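Local structure of peridinin-chlorophyll A protein (Amphidinium carterae, 2C9E) at residues L74-K79 against K87-A92. The protein probably serves as a water-soluble antenna that captures blue-green sunlight, holding peridinin and chlorophyll a within a largely helical protein. Numbering follows the deposited sequence.
Unlike the reference sequence in segment 74-79: Lys79 (reference Thr). With MG (magnesium ion), chain L; PID (peridinin), chain F.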
ATOM      1  N   LEU A  74      -7.536  12.984   4.887  1.00 25.96           N
ATOM      2  CA  LEU A  74      -6.249  13.300   5.526  1.00 28.47           C
ATOM      3  C   LEU A  74      -6.136  14.834   5.714  1.00 30.00           C
ATOM      4  O   LEU A  74      -5.634  15.320   6.735  1.00 29.42           O
ATOM      5  CB  LEU A  74      -5.079  12.755   4.685  1.00 24.78           C
ATOM      6  CG  LEU A  74      -4.902  11.226   4.788  1.00 21.99           C
ATOM      7  CD1 LEU A  74      -3.911  10.749   3.740  1.00 19.28           C
ATOM      8  CD2 LEU A  74      -4.374  10.881   6.230  1.00 20.19           C
ATOM      9  N   ASP A  75      -6.624  15.588   4.734  1.00 32.58           N
ATOM     10  CA  ASP A  75      -6.627  17.052   4.841  1.00 34.30           C
ATOM     11  C   ASP A  75      -7.179  17.514   6.211  1.00 35.17           C
ATOM     12  O   ASP A  75      -6.663  18.463   6.788  1.00 35.48           O
ATOM     13  CB  ASP A  75      -7.460  17.669   3.709  1.00 34.34           C
ATOM     14  CG  ASP A  75      -6.774  17.567   2.332  1.00 37.50           C
ATOM     15  OD1 ASP A  75      -5.529  17.383   2.242  1.00 38.84           O
ATOM     16  OD2 ASP A  75      -7.485  17.696   1.311  1.00 38.55           O
ATOM     17  N   SER A  76      -8.211  16.852   6.737  1.00 36.14           N
ATOM     18  CA  SER A  76      -8.755  17.248   8.046  1.00 38.29           C
ATOM     19  C   SER A  76      -8.070  16.538   9.224  1.00 38.62           C
ATOM     20  O   SER A  76      -7.931  17.096  10.328  1.00 39.85           O
ATOM     21  CB  SER A  76     -10.292  17.012   8.120  1.00 38.02           C
ATOM     22  OG  SER A  76     -10.686  15.641   7.964  1.00 40.16           O
ATOM     23  N   ALA A  77      -7.603  15.317   8.989  1.00 36.82           N
ATOM     24  CA  ALA A  77      -6.982  14.550  10.048  1.00 33.90           C
ATOM     25  C   ALA A  77      -5.628  15.071  10.435  1.00 34.38           C
ATOM     26  O   ALA A  77      -5.310  15.174  11.615  1.00 31.79           O
ATOM     27  CB  ALA A  77      -6.858  13.083   9.613  1.00 31.59           C
ATOM     28  N   LYS A  78      -4.832  15.422   9.435  1.00 37.09           N
ATOM     29  CA  LYS A  78      -3.469  15.808   9.713  1.00 40.52           C
ATOM     30  C   LYS A  78      -3.264  17.126  10.385  1.00 41.83           C
ATOM     31  O   LYS A  78      -2.119  17.531  10.570  1.00 42.65           O
ATOM     32  CB  LYS A  78      -2.579  15.689   8.451  1.00 41.58           C
ATOM     33  CG  LYS A  78      -2.864  16.649   7.290  1.00 42.85           C
ATOM     34  CD  LYS A  78      -1.892  16.375   6.141  1.00 40.77           C
ATOM     35  CE  LYS A  78      -2.217  17.211   4.931  1.00 41.45           C
ATOM     36  NZ  LYS A  78      -1.302  16.909   3.794  1.00 43.15           N
ATOM     37  N   LYS A  79      -4.359  17.763  10.793  1.00 42.24           N
ATOM     38  CA  LYS A  79      -4.285  19.040  11.488  1.00 43.34           C
ATOM     39  C   LYS A  79      -4.385  18.837  13.024  1.00 44.09           C
ATOM     40  O   LYS A  79      -3.929  19.694  13.784  1.00 46.09           O
ATOM     41  CB  LYS A  79      -5.440  19.928  11.072  1.00 44.05           C
ATOM     42  CG  LYS A  79      -6.591  19.813  12.077  1.00 44.06           C
ATOM     43  CD  LYS A  79      -7.902  19.697  11.389  1.00 43.62           C
ATOM     44  CE  LYS A  79      -8.959  19.184  12.346  1.00 42.32           C
ATOM     45  NZ  LYS A  79     -10.238  19.108  11.566  1.00 42.89           N
ATOM     46  N   LYS A  87     -16.307  13.732  10.836  1.00 26.98           N
ATOM     47  CA  LYS A  87     -17.334  12.697  10.697  1.00 28.06           C
ATOM     48  C   LYS A  87     -17.747  12.650   9.212  1.00 28.91           C
ATOM     49  O   LYS A  87     -18.093  11.603   8.646  1.00 27.39           O
ATOM     50  CB  LYS A  87     -18.580  13.025  11.547  1.00 31.11           C
ATOM     51  CG  LYS A  87     -18.443  12.878  13.069  1.00 34.48           C
ATOM     52  CD  LYS A  87     -19.776  13.121  13.835  1.00 36.12           C
ATOM     53  CE  LYS A  87     -19.626  12.848  15.342  1.00 38.34           C
ATOM     54  NZ  LYS A  87     -20.919  13.013  16.085  1.00 42.81           N
ATOM     55  N   GLU A  88     -17.730  13.822   8.591  1.00 28.76           N
ATOM     56  CA  GLU A  88     -18.072  13.959   7.195  1.00 28.99           C
ATOM     57  C   GLU A  88     -17.068  13.228   6.310  1.00 26.66           C
ATOM     58  O   GLU A  88     -17.459  12.396   5.511  1.00 25.57           O
ATOM     59  CB  GLU A  88     -18.116  15.445   6.831  1.00 33.12           C
ATOM     60  CG  GLU A  88     -18.362  15.692   5.373  1.00 40.66           C
ATOM     61  CD  GLU A  88     -18.378  17.169   5.017  1.00 45.27           C
ATOM     62  OE1 GLU A  88     -19.288  17.913   5.489  1.00 47.63           O
ATOM     63  OE2 GLU A  88     -17.471  17.575   4.256  1.00 48.99           O
ATOM     64  N   ASP A  89     -15.784  13.537   6.447  1.00 27.01           N
ATOM     65  CA  ASP A  89     -14.752  12.894   5.617  1.00 27.72           C
ATOM     66  C   ASP A  89     -14.675  11.388   5.887  1.00 26.50           C
ATOM     67  O   ASP A  89     -14.469  10.600   4.947  1.00 25.01           O
ATOM     68  CB  ASP A  89     -13.353  13.521   5.837  1.00 30.29           C
ATOM     69  CG  ASP A  89     -13.274  14.993   5.399  1.00 33.25           C
ATOM     70  OD1 ASP A  89     -14.204  15.471   4.718  1.00 35.26           O
ATOM     71  OD2 ASP A  89     -12.273  15.666   5.730  1.00 33.49           O
ATOM     72  N   PHE A  90     -14.859  11.020   7.164  1.00 25.50           N
ATOM     73  CA  PHE A  90     -14.860   9.632   7.605  1.00 25.10           C
ATOM     74  C   PHE A  90     -15.951   8.852   6.917  1.00 25.69           C
ATOM     75  O   PHE A  90     -15.694   7.813   6.314  1.00 26.15           O
ATOM     76  CB  PHE A  90     -15.092   9.521   9.109  1.00 25.82           C
ATOM     77  CG  PHE A  90     -14.935   8.107   9.647  1.00 25.67           C
ATOM     78  CD1 PHE A  90     -13.659   7.545   9.790  1.00 24.91           C
ATOM     79  CD2 PHE A  90     -16.066   7.356  10.038  1.00 23.22           C
ATOM     80  CE1 PHE A  90     -13.483   6.246  10.335  1.00 25.67           C
ATOM     81  CE2 PHE A  90     -15.919   6.066  10.580  1.00 26.27           C
ATOM     82  CZ  PHE A  90     -14.613   5.503  10.737  1.00 24.67           C
ATOM     83  N   ALA A  91     -17.191   9.324   7.045  1.00 24.98           N
ATOM     84  CA  ALA A  91     -18.319   8.649   6.411  1.00 23.10           C
ATOM     85  C   ALA A  91     -18.119   8.548   4.903  1.00 23.20           C
ATOM     86  O   ALA A  91     -18.489   7.529   4.313  1.00 21.92           O
ATOM     87  CB  ALA A  91     -19.649   9.375   6.730  1.00 25.62           C
ATOM     88  N   ALA A  92     -17.502   9.562   4.280  1.00 22.72           N
ATOM     89  CA  ALA A  92     -17.260   9.520   2.819  1.00 22.36           C
ATOM     90  C   ALA A  92     -16.171   8.484   2.455  1.00 22.71           C
ATOM     91  O   ALA A  92     -16.189   7.903   1.357  1.00 22.21           O
ATOM     92  CB  ALA A  92     -16.840  10.890   2.293  1.00 22.13           C
TER
HETATM   93 MG    MG L1337      -5.120  15.422   0.734  1.00 27.15          MG
HETATM   94  C1  PID F1331     -17.749 -10.233   1.957  1.00 22.03           C
HETATM   95  C2  PID F1331     -18.441 -11.461   1.356  1.00 22.90           C
HETATM   96  C3  PID F1331     -18.136 -11.554  -0.142  1.00 24.09           C
HETATM   97  C4  PID F1331     -18.686 -10.295  -0.817  1.00 22.27           C
HETATM   98  C5  PID F1331     -17.957  -9.015  -0.394  1.00 23.00           C
HETATM   99  C6  PID F1331     -17.566  -8.979   1.097  1.00 22.31           C
HETATM  100  C7  PID F1331     -17.436  -7.696   1.641  1.00 22.50           C
HETATM  101  C8  PID F1331     -16.341  -7.204   2.355  1.00 21.72           C
HETATM  102  C9  PID F1331     -16.228  -5.905   2.860  1.00 22.43           C
HETATM  103  C10 PID F1331     -17.146  -4.865   2.756  1.00 24.68           C
HETATM  104  C11 PID F1331     -15.158  -5.387   3.467  1.00 23.94           C
HETATM  105  C12 PID F1331     -15.366  -4.092   3.730  1.00 23.98           C
HETATM  106  C13 PID F1331     -14.449  -3.237   4.346  1.00 23.11           C
HETATM  107  C14 PID F1331     -14.619  -1.880   4.631  1.00 23.64           C
HETATM  108  C15 PID F1331     -13.581  -1.179   5.251  1.00 23.07           C
HETATM  109  C16 PID F1331     -13.589   0.177   5.580  1.00 19.62           C
HETATM  110  C17 PID F1331     -12.492   0.793   6.184  1.00 18.95           C
HETATM  111  C18 PID F1331     -12.480   2.155   6.481  1.00 16.53           C
HETATM  112  C19 PID F1331     -11.402   2.821   7.062  1.00 16.34           C
HETATM  113  C20 PID F1331     -11.479   4.200   7.273  1.00 16.52           C
HETATM  114  C21 PID F1331     -10.468   5.004   7.802  1.00 17.27           C
HETATM  115  C22 PID F1331     -10.675   6.379   7.924  1.00 16.69           C
HETATM  116  C23 PID F1331      -9.752   7.182   8.382  1.00 17.43           C
HETATM  117  C24 PID F1331      -8.786   7.974   8.772  1.00 17.70           C
HETATM  118  C25 PID F1331      -7.761   8.566   7.792  1.00 17.30           C
HETATM  119  C26 PID F1331      -6.360   8.142   8.252  1.00 17.56           C
HETATM  120  C27 PID F1331      -6.096   8.457   9.729  1.00 19.05           C
HETATM  121  C28 PID F1331      -7.174   7.877  10.653  1.00 18.81           C
HETATM  122  C29 PID F1331      -8.585   8.323  10.248  1.00 19.22           C
HETATM  123  C30 PID F1331      -3.717   8.469   9.794  1.00 21.15           C
HETATM  124  C31 PID F1331      -2.381   7.881  10.254  1.00 19.20           C
HETATM  125  CM1 PID F1331     -17.923 -10.106   3.472  1.00 22.74           C
HETATM  126  CM2 PID F1331     -18.886  -7.851  -0.755  1.00 20.10           C
HETATM  127  CM3 PID F1331     -16.707  -8.911  -1.271  1.00 21.87           C
HETATM  128  CM4 PID F1331     -15.917  -1.157   4.258  1.00 22.57           C
HETATM  129  CM5 PID F1331      -9.117   4.408   8.216  1.00 16.02           C
HETATM  130  CM6 PID F1331      -7.958   8.012   6.378  1.00 19.16           C
HETATM  131  CM7 PID F1331      -7.890  10.090   7.735  1.00 18.91           C
HETATM  132  CM8 PID F1331      -9.627   7.613  11.119  1.00 17.87           C
HETATM  133  O1  PID F1331     -16.476  -9.861   1.420  1.00 20.65           O
HETATM  134  O2  PID F1331     -18.775 -12.700  -0.715  1.00 27.21           O
HETATM  135  O3  PID F1331     -18.255  -4.931   2.231  1.00 26.72           O
HETATM  136  O4  PID F1331     -16.611  -3.730   3.299  1.00 23.78           O
HETATM  137  O5  PID F1331      -8.697   9.748  10.367  1.00 19.78           O
HETATM  138  O6  PID F1331      -4.867   7.804  10.090  1.00 21.13           O
HETATM  139  O7  PID F1331      -3.745   9.560   9.227  1.00 24.10           O
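The carboxylate of Asp89 turns one oxygen, OD2, to the hydroxyl of Ser76, with OG standing 2.7 Å from OD2 and displaced from the carboxylate plane; the methylene of Ser76 comes beside the same oxygen. The side chain of Asp89 also touches Lys72 and Ala73. The ring of Phe90 meets peridinin obliquely at C22, where the polyene runs into the allene, its CE1 within 3.7 Å of that atom. Tyr15 of helix 2-18 meets this ring edge-to-face; Thr14 and Ala18 of that helix and the digalactosyl lipid also touch it. With CG trans to the backbone N (chi1 -173°), Phe90 sends its ring to the pigment, whereas Asp89, the residue before it, reaches across to Ser76.

The hydroxyl is a small hub. With chi1 of 62°, Ser76 holds OG between its backbone N and carbonyl carbon, within hydrogen-bonding distance of both Asp89 OD2 and Ala73 O, while Ser86 N donates to it. Ser86 OG accepts from Asp89 N at the start of helix 87-102, which the bonds of Ser76 OG to Ser86 and Asp89 join to the end of helix 60-77.

Peridinin spans both segments: its CM7 methyl rests 3.7 Å from Ala77 CB, and Leu74 CD2 lies 3.3 Å from O7, the carbonyl oxygen of the pigment's acetate. Replacing Phe90 by an alanine would probably open a gap beside C22 of the pigment and leave Tyr15 without its ring partner. Asp75 OD1 binds magnesium at 2.5 Å together with Ser71 O and with Asp223 OD2 of helix 215-231, so the metal bridges two helices. The arrangement belongs to the all-helical shell of the peridinin-chlorophyll protein: here a polar link joins consecutive helices, while Leu74, Ala77 and Phe90 line the peridinin pocket.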